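PDB 2H84: Steely1, which produces acylpyrones in vitro as a homodimeric hybrid polyketide synthase, this chain being its C-terminal type III, chalcone synthase-like domain. Local coordinates for residues A[119-124]-A[148-153]; A[166-171]-A[213-218]; A[160-165]-A[364-369]. One frame throughout, in Å; residues are numbered along the deposited sequence.

Contact 1: A[119-124]-A[148-153]; sequences HIVSVT and ERVSLN
His119 and Glu148 run side by side on one face of a parallel strand pair, and their first torsions match (chi1 -65° and -74°): in each, CG lies beside the backbone N. The aliphatic base of the glutamate lies alongside the imidazole, Glu148 CB 3.4 Å from His119 ND1, while His119 CE1 lies 3.2 Å from Glu148 OE1. Ring and carboxylate planes are 58° apart, and OE1 forms its salt bridge with Arg165 of the second subunit. Farther along the same face Val121 CG2 meets Val150 CB at 3.8 Å, again between equal rotamers, and Val123 CG2 lies 3.6 Å from Leu152 CB; this apolar end packs on helix 159-171. The backbone evidence for the pairing is a four-rung ladder, Ile120 N to Glu148 O (2.9 Å), Val150 N to Ile120 O, Ser122 N to Val150 O, and Leu152 N to Ser122 O. These strands and helix 133-141 form a beta-alpha-beta unit of the thiolase fold, the helix lying against the face that carries Ile120, Ser122 and Arg149. On that face Thr124 CG2 lies 3.5 Å from Asn153 OD1, whereas Thr124 OG1 bonds to Thr184 O, and Asn153 ND2 bonds to Asp132 and to Asn153 O of the second subunit.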
# COMPACT_ATOMS: atom_id res chain seq x y z
N HIS A 119 1.30 -15.97 -2.75
CA HIS A 119 1.28 -14.54 -2.44
C HIS A 119 1.04 -14.21 -0.98
O HIS A 119 0.34 -14.93 -0.27
CB HIS A 119 0.19 -13.85 -3.27
CG HIS A 119 0.44 -13.89 -4.75
ND1 HIS A 119 0.94 -12.81 -5.44
CD2 HIS A 119 0.29 -14.88 -5.65
CE1 HIS A 119 1.09 -13.14 -6.72
NE2 HIS A 119 0.69 -14.39 -6.87
N ILE A 120 1.64 -13.11 -0.54
CA ILE A 120 1.48 -12.65 0.82
C ILE A 120 1.12 -11.16 0.73
O ILE A 120 1.87 -10.35 0.18
CB ILE A 120 2.78 -12.93 1.63
CG1 ILE A 120 2.46 -13.19 3.10
CG2 ILE A 120 3.80 -11.86 1.41
CD1 ILE A 120 1.98 -12.10 3.91
N VAL A 121 -0.07 -10.82 1.22
CA VAL A 121 -0.57 -9.46 1.19
C VAL A 121 -0.77 -8.88 2.59
O VAL A 121 -1.57 -9.37 3.37
CB VAL A 121 -1.91 -9.37 0.47
CG1 VAL A 121 -2.35 -7.90 0.36
CG2 VAL A 121 -1.81 -10.02 -0.88
N SER A 122 -0.04 -7.80 2.86
CA SER A 122 -0.07 -7.10 4.13
C SER A 122 -0.95 -5.85 3.97
O SER A 122 -0.89 -5.19 2.93
CB SER A 122 1.37 -6.72 4.50
OG SER A 122 1.44 -5.77 5.54
N VAL A 123 -1.76 -5.55 4.99
CA VAL A 123 -2.68 -4.40 4.98
C VAL A 123 -2.77 -3.66 6.33
O VAL A 123 -2.96 -4.28 7.38
CB VAL A 123 -4.11 -4.85 4.58
CG1 VAL A 123 -5.07 -3.68 4.65
CG2 VAL A 123 -4.11 -5.44 3.19
N THR A 124 -2.64 -2.33 6.29
CA THR A 124 -2.71 -1.50 7.49
C THR A 124 -2.67 -0.02 7.12
O THR A 124 -2.23 0.32 6.01
CB THR A 124 -1.55 -1.75 8.47
OG1 THR A 124 -1.77 -0.99 9.67
CG2 THR A 124 -0.22 -1.35 7.84
N GLU A 148 5.44 -13.91 -3.59
CA GLU A 148 5.18 -12.56 -4.06
C GLU A 148 4.56 -11.65 -3.01
O GLU A 148 3.56 -12.01 -2.38
CB GLU A 148 4.32 -12.60 -5.32
CG GLU A 148 5.11 -13.05 -6.54
CD GLU A 148 4.31 -13.00 -7.84
OE1 GLU A 148 3.66 -11.96 -8.11
OE2 GLU A 148 4.36 -14.00 -8.58
N ARG A 149 5.16 -10.47 -2.83
CA ARG A 149 4.70 -9.50 -1.84
C ARG A 149 3.82 -8.38 -2.41
O ARG A 149 4.04 -7.89 -3.52
CB ARG A 149 5.87 -8.84 -1.11
CG ARG A 149 7.13 -9.67 -1.00
CD ARG A 149 7.98 -9.25 0.20
NE ARG A 149 8.01 -7.80 0.46
CZ ARG A 149 8.57 -6.89 -0.33
NH1 ARG A 149 9.16 -7.25 -1.46
NH2 ARG A 149 8.55 -5.62 0.03
N VAL A 150 2.83 -7.97 -1.61
CA VAL A 150 1.89 -6.91 -1.96
C VAL A 150 1.59 -6.09 -0.70
O VAL A 150 1.06 -6.64 0.26
CB VAL A 150 0.57 -7.48 -2.49
CG1 VAL A 150 -0.37 -6.36 -2.86
CG2 VAL A 150 0.83 -8.35 -3.68
N SER A 151 1.93 -4.80 -0.69
CA SER A 151 1.65 -3.95 0.47
C SER A 151 0.45 -3.01 0.26
O SER A 151 0.63 -1.90 -0.23
CB SER A 151 2.87 -3.10 0.83
OG SER A 151 3.95 -3.87 1.32
N LEU A 152 -0.75 -3.44 0.61
CA LEU A 152 -1.95 -2.60 0.47
C LEU A 152 -2.08 -1.72 1.71
O LEU A 152 -2.82 -2.06 2.64
CB LEU A 152 -3.23 -3.44 0.36
CG LEU A 152 -3.91 -3.77 -0.96
CD1 LEU A 152 -5.38 -4.09 -0.67
CD2 LEU A 152 -3.81 -2.59 -1.94
N ASN A 153 -1.39 -0.58 1.73
CA ASN A 153 -1.47 0.30 2.88
C ASN A 153 -2.03 1.69 2.57
O ASN A 153 -1.96 2.18 1.44
CB ASN A 153 -0.08 0.43 3.50
CG ASN A 153 0.61 -0.90 3.66
OD1 ASN A 153 0.11 -1.79 4.36
ND2 ASN A 153 1.77 -1.06 3.02

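Contact 2: A[166-171]-A[213-218]; sequences TAASLA and YIIGCN
Tyr213 opens the contact from strand 209-216, its phenol end coming near Ala167 of the helix, with Tyr213 OH 4.3 Å from Ala167 CB. The CA-CB bond does not aim at the helix; chi1 of 61° swings the ring there, and the hydroxyl finds its polar partner one turn earlier, in Ser163. Two residues on, Ile215 supplies the main apolar surface. Its CG1 is anti to the backbone N (chi1 178°) and the chain stays extended, which carries Ile215 CD1 out to the helix backbone, 3.9 Å from Ala168 CA. The other branch turns to the preceding residue, Ile215 CG2 lying 3.8 Å from Ala167 CB, and the stem passes the next turn, with Ile215 CG1 4.4 Å from Ala171 CB. Ile215 thus touches three alanines; the methyls of Ala167 and Ala171 point at the strand, consistent with the 7.6 Å between the axes of 166-171 and 213-216. Gly216 follows with no side chain, and Ala171 CB packs directly on its backbone, 3.8 Å from Gly216 CA. At Cys217 the side chain turns back toward the end of the helix, Cys217 SG lying 4.0 Å from Ala171 CB. The apolar contacts are those of a helix packed on a strand, their directions 40° apart. Strand 209-216 is held in its sheet by backbone bonds to strand 178-185 on one flank and to strand 15-22 on the other. Helix 159-171 covers the face bearing Tyr213 and Ile215, helix 84-110 packs on Ile214 from the reverse face, and Thr166, Ser169 and Leu170 of the helix meet the second subunit.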
# COMPACT_ATOMS: atom_id res chain seq x y z
N THR A 166 -8.80 -7.17 -4.42
CA THR A 166 -7.54 -7.34 -5.13
C THR A 166 -7.04 -8.77 -5.10
O THR A 166 -6.71 -9.33 -6.14
CB THR A 166 -6.46 -6.41 -4.57
OG1 THR A 166 -7.03 -5.12 -4.36
CG2 THR A 166 -5.33 -6.22 -5.54
N ALA A 167 -7.00 -9.38 -3.91
CA ALA A 167 -6.53 -10.76 -3.82
C ALA A 167 -7.40 -11.69 -4.67
O ALA A 167 -6.97 -12.77 -5.05
CB ALA A 167 -6.50 -11.22 -2.32
N ALA A 168 -8.61 -11.25 -5.00
CA ALA A 168 -9.49 -12.08 -5.81
C ALA A 168 -8.94 -12.17 -7.23
O ALA A 168 -8.71 -13.26 -7.74
CB ALA A 168 -10.88 -11.51 -5.83
N SER A 169 -8.74 -11.00 -7.84
CA SER A 169 -8.21 -10.95 -9.20
C SER A 169 -6.88 -11.69 -9.24
O SER A 169 -6.60 -12.44 -10.18
CB SER A 169 -7.98 -9.50 -9.64
OG SER A 169 -9.19 -8.76 -9.69
N LEU A 170 -6.06 -11.46 -8.22
CA LEU A 170 -4.76 -12.10 -8.09
C LEU A 170 -4.98 -13.61 -8.19
O LEU A 170 -4.32 -14.32 -8.95
CB LEU A 170 -4.13 -11.73 -6.74
CG LEU A 170 -2.85 -10.90 -6.78
CD1 LEU A 170 -2.93 -9.82 -7.85
CD2 LEU A 170 -2.62 -10.28 -5.41
N ALA A 171 -5.94 -14.10 -7.41
CA ALA A 171 -6.27 -15.51 -7.41
C ALA A 171 -6.71 -15.98 -8.79
O ALA A 171 -6.50 -17.14 -9.16
CB ALA A 171 -7.38 -15.78 -6.38
N TYR A 213 -6.61 -14.33 5.97
CA TYR A 213 -7.37 -15.33 5.24
C TYR A 213 -6.61 -15.84 4.01
O TYR A 213 -5.76 -15.15 3.46
CB TYR A 213 -8.75 -14.77 4.86
CG TYR A 213 -8.70 -13.56 3.95
CD1 TYR A 213 -8.67 -13.71 2.56
CD2 TYR A 213 -8.66 -12.27 4.47
CE1 TYR A 213 -8.60 -12.61 1.71
CE2 TYR A 213 -8.58 -11.16 3.63
CZ TYR A 213 -8.55 -11.34 2.25
OH TYR A 213 -8.46 -10.24 1.42
N ILE A 214 -6.88 -17.08 3.61
CA ILE A 214 -6.26 -17.67 2.43
C ILE A 214 -7.32 -17.63 1.32
O ILE A 214 -8.50 -17.88 1.57
CB ILE A 214 -5.88 -19.13 2.66
CG1 ILE A 214 -5.07 -19.26 3.95
CG2 ILE A 214 -5.12 -19.65 1.46
CD1 ILE A 214 -3.71 -18.59 3.91
N ILE A 215 -6.90 -17.32 0.10
CA ILE A 215 -7.85 -17.23 -1.00
C ILE A 215 -7.26 -17.78 -2.30
O ILE A 215 -6.08 -17.62 -2.56
CB ILE A 215 -8.28 -15.77 -1.21
CG1 ILE A 215 -9.23 -15.65 -2.38
CG2 ILE A 215 -7.05 -14.90 -1.45
CD1 ILE A 215 -9.70 -14.24 -2.60
N GLY A 216 -8.09 -18.45 -3.11
CA GLY A 216 -7.60 -19.00 -4.36
C GLY A 216 -8.71 -19.52 -5.26
O GLY A 216 -9.87 -19.54 -4.87
N CYS A 217 -8.35 -19.94 -6.47
CA CYS A 217 -9.33 -20.45 -7.41
C CYS A 217 -9.24 -21.96 -7.55
O CYS A 217 -8.20 -22.55 -7.27
CB CYS A 217 -9.14 -19.82 -8.79
SG CYS A 217 -9.58 -18.09 -8.87
N ASN A 218 -10.33 -22.57 -7.98
CA ASN A 218 -10.34 -24.02 -8.15
C ASN A 218 -9.92 -24.68 -6.86
O ASN A 218 -8.75 -25.05 -6.69
CB ASN A 218 -9.39 -24.44 -9.27
CG ASN A 218 -9.69 -23.75 -10.59
OD1 ASN A 218 -10.79 -23.86 -11.13
ND2 ASN A 218 -8.71 -23.02 -11.11

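Contact 3: A[160-165]-A[364-369]; sequences GLSSLR and AFEGCF
The Arg165 guanidinium and the Glu366 carboxylate meet edge to edge, their planes only 19° apart. Arg165 grips side-on with two nitrogens, one to each oxygen. Arg165 NE bonds to Glu366 OE1 at 2.9 Å, practically straight (179° at the hydrogen) and within the guanidinium plane, on the syn lone pair of that oxygen. Arg165 NH2 bonds to Glu366 OE2, also at 2.9 Å but more bent and somewhat out of both planes. The paired NE and NH2 bonds fix the rotation of the buried carboxylate and would be expected to favour its ionised form. One face of the Arg165 guanidinium has Ser162 O over its centre, 4.3 Å above the plane. NH2 also bonds to Arg149 O of the second subunit, so the arginine is fixed from two chains. A bend at chi2 (-71°) turns the Glu366 carboxylate along the helix toward Arg165, and Ser162 OG stands 3.1 Å from Glu366 OE2, a weak bond at most, and not a settled one, since Leu158 O competes for the same proton. The apolar stem is covered by Leu161, whose CB lies 3.4 Å from Glu366 CB. Toward the other end of the strand, Leu164 CD1 touches Cys368 SG at 4.1 Å. Between these spots a water sits 3.2 Å from Leu161 O and makes a longer, weak contact with Gly367 O. Helix 159-171 here belongs to the N-terminal family region and strand 364-372 to the C-terminal one. This agrees with the thiolase fold of chalcone synthase relatives, in which a buried helix following the nucleophilic cysteine, here the predicted Cys157, is sandwiched between beta layers.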
# COMPACT_ATOMS: atom_id res chain seq x y z
N GLY A 160 -10.36 -3.60 4.28
CA GLY A 160 -10.79 -4.97 4.47
C GLY A 160 -11.23 -5.58 3.14
O GLY A 160 -10.69 -6.60 2.71
N LEU A 161 -12.20 -4.95 2.50
CA LEU A 161 -12.69 -5.43 1.23
C LEU A 161 -11.76 -5.09 0.06
O LEU A 161 -11.81 -5.74 -0.99
CB LEU A 161 -14.10 -4.89 0.98
CG LEU A 161 -15.21 -5.81 1.48
CD1 LEU A 161 -14.70 -6.74 2.57
CD2 LEU A 161 -16.37 -4.96 1.97
N SER A 162 -10.91 -4.08 0.24
CA SER A 162 -9.98 -3.71 -0.82
C SER A 162 -9.07 -4.89 -1.13
O SER A 162 -8.82 -5.21 -2.29
CB SER A 162 -9.15 -2.50 -0.41
OG SER A 162 -9.94 -1.34 -0.43
N SER A 163 -8.59 -5.53 -0.07
CA SER A 163 -7.71 -6.68 -0.22
C SER A 163 -8.47 -7.87 -0.80
O SER A 163 -7.99 -8.50 -1.74
CB SER A 163 -7.08 -7.06 1.12
OG SER A 163 -8.07 -7.28 2.11
N LEU A 164 -9.66 -8.16 -0.26
CA LEU A 164 -10.45 -9.28 -0.77
C LEU A 164 -10.60 -9.09 -2.27
O LEU A 164 -10.37 -10.00 -3.07
CB LEU A 164 -11.84 -9.32 -0.12
CG LEU A 164 -12.38 -10.71 0.15
CD1 LEU A 164 -13.86 -10.62 0.49
CD2 LEU A 164 -12.20 -11.59 -1.06
N ARG A 165 -10.99 -7.88 -2.64
CA ARG A 165 -11.18 -7.52 -4.04
C ARG A 165 -9.91 -7.77 -4.85
O ARG A 165 -9.93 -8.52 -5.84
CB ARG A 165 -11.61 -6.05 -4.15
CG ARG A 165 -11.84 -5.56 -5.57
CD ARG A 165 -12.65 -4.26 -5.59
NE ARG A 165 -12.06 -3.22 -4.75
CZ ARG A 165 -10.93 -2.57 -5.02
NH1 ARG A 165 -10.24 -2.83 -6.12
NH2 ARG A 165 -10.47 -1.67 -4.17
N ALA A 364 -15.35 6.43 0.12
CA ALA A 364 -15.45 5.25 -0.77
C ALA A 364 -16.16 4.07 -0.21
O ALA A 364 -16.07 3.81 0.96
CB ALA A 364 -14.03 4.91 -1.30
N PHE A 365 -16.86 3.35 -1.07
CA PHE A 365 -17.57 2.17 -0.61
C PHE A 365 -16.88 0.99 -1.22
O PHE A 365 -16.35 1.07 -2.33
CB PHE A 365 -19.04 2.15 -1.07
CG PHE A 365 -19.89 3.26 -0.48
CD1 PHE A 365 -21.22 3.41 -0.90
CD2 PHE A 365 -19.39 4.14 0.47
CE1 PHE A 365 -22.03 4.42 -0.38
CE2 PHE A 365 -20.19 5.16 1.01
CZ PHE A 365 -21.52 5.30 0.58
N GLU A 366 -16.84 -0.11 -0.47
CA GLU A 366 -16.28 -1.36 -0.95
C GLU A 366 -17.42 -2.34 -0.74
O GLU A 366 -18.11 -2.27 0.26
CB GLU A 366 -15.07 -1.79 -0.11
CG GLU A 366 -13.76 -1.07 -0.40
CD GLU A 366 -13.14 -1.44 -1.74
OE1 GLU A 366 -13.46 -2.52 -2.30
OE2 GLU A 366 -12.31 -0.65 -2.24
N GLY A 367 -17.64 -3.22 -1.70
CA GLY A 367 -18.71 -4.19 -1.55
C GLY A 367 -18.27 -5.52 -2.13
O GLY A 367 -17.31 -5.60 -2.89
N CYS A 368 -18.99 -6.57 -1.76
CA CYS A 368 -18.67 -7.88 -2.25
C CYS A 368 -19.87 -8.80 -2.08
O CYS A 368 -20.56 -8.74 -1.06
CB CYS A 368 -17.47 -8.43 -1.48
SG CYS A 368 -16.76 -9.86 -2.24
N PHE A 369 -20.12 -9.64 -3.08
CA PHE A 369 -21.25 -10.55 -3.05
C PHE A 369 -20.70 -11.94 -2.95
O PHE A 369 -20.03 -12.43 -3.87
CB PHE A 369 -22.09 -10.37 -4.32
CG PHE A 369 -23.38 -11.13 -4.31
CD1 PHE A 369 -23.42 -12.43 -4.79
CD2 PHE A 369 -24.55 -10.55 -3.82
CE1 PHE A 369 -24.61 -13.15 -4.77
CE2 PHE A 369 -25.76 -11.27 -3.79
CZ PHE A 369 -25.78 -12.58 -4.27
O HOH W 1 -14.57 -7.24 -1.78

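Helix 159-171 ties the three contacts together: contact 3 uses its first half and contact 2 its second, and contact 1 packs against it through Leu152 CD1, 3.5 Å from Ser163 CA. The centres of contacts 2 and 3 are about 13 Å apart, bridged by a probable hydrogen bond of 3.1 Å between Tyr213 OH and Ser163 OG. Contacts 1 and 3, about 15 Å apart between centres, lie closer to the predicted active-site Cys157: the side chains of Val123 and Glu366 are about 10 and 9 Å from that of the cysteine, whereas contact 2 lies away from it. All three touch the second subunit, and Glu148 of contact 1 meets Arg165 of contact 3 across that interface.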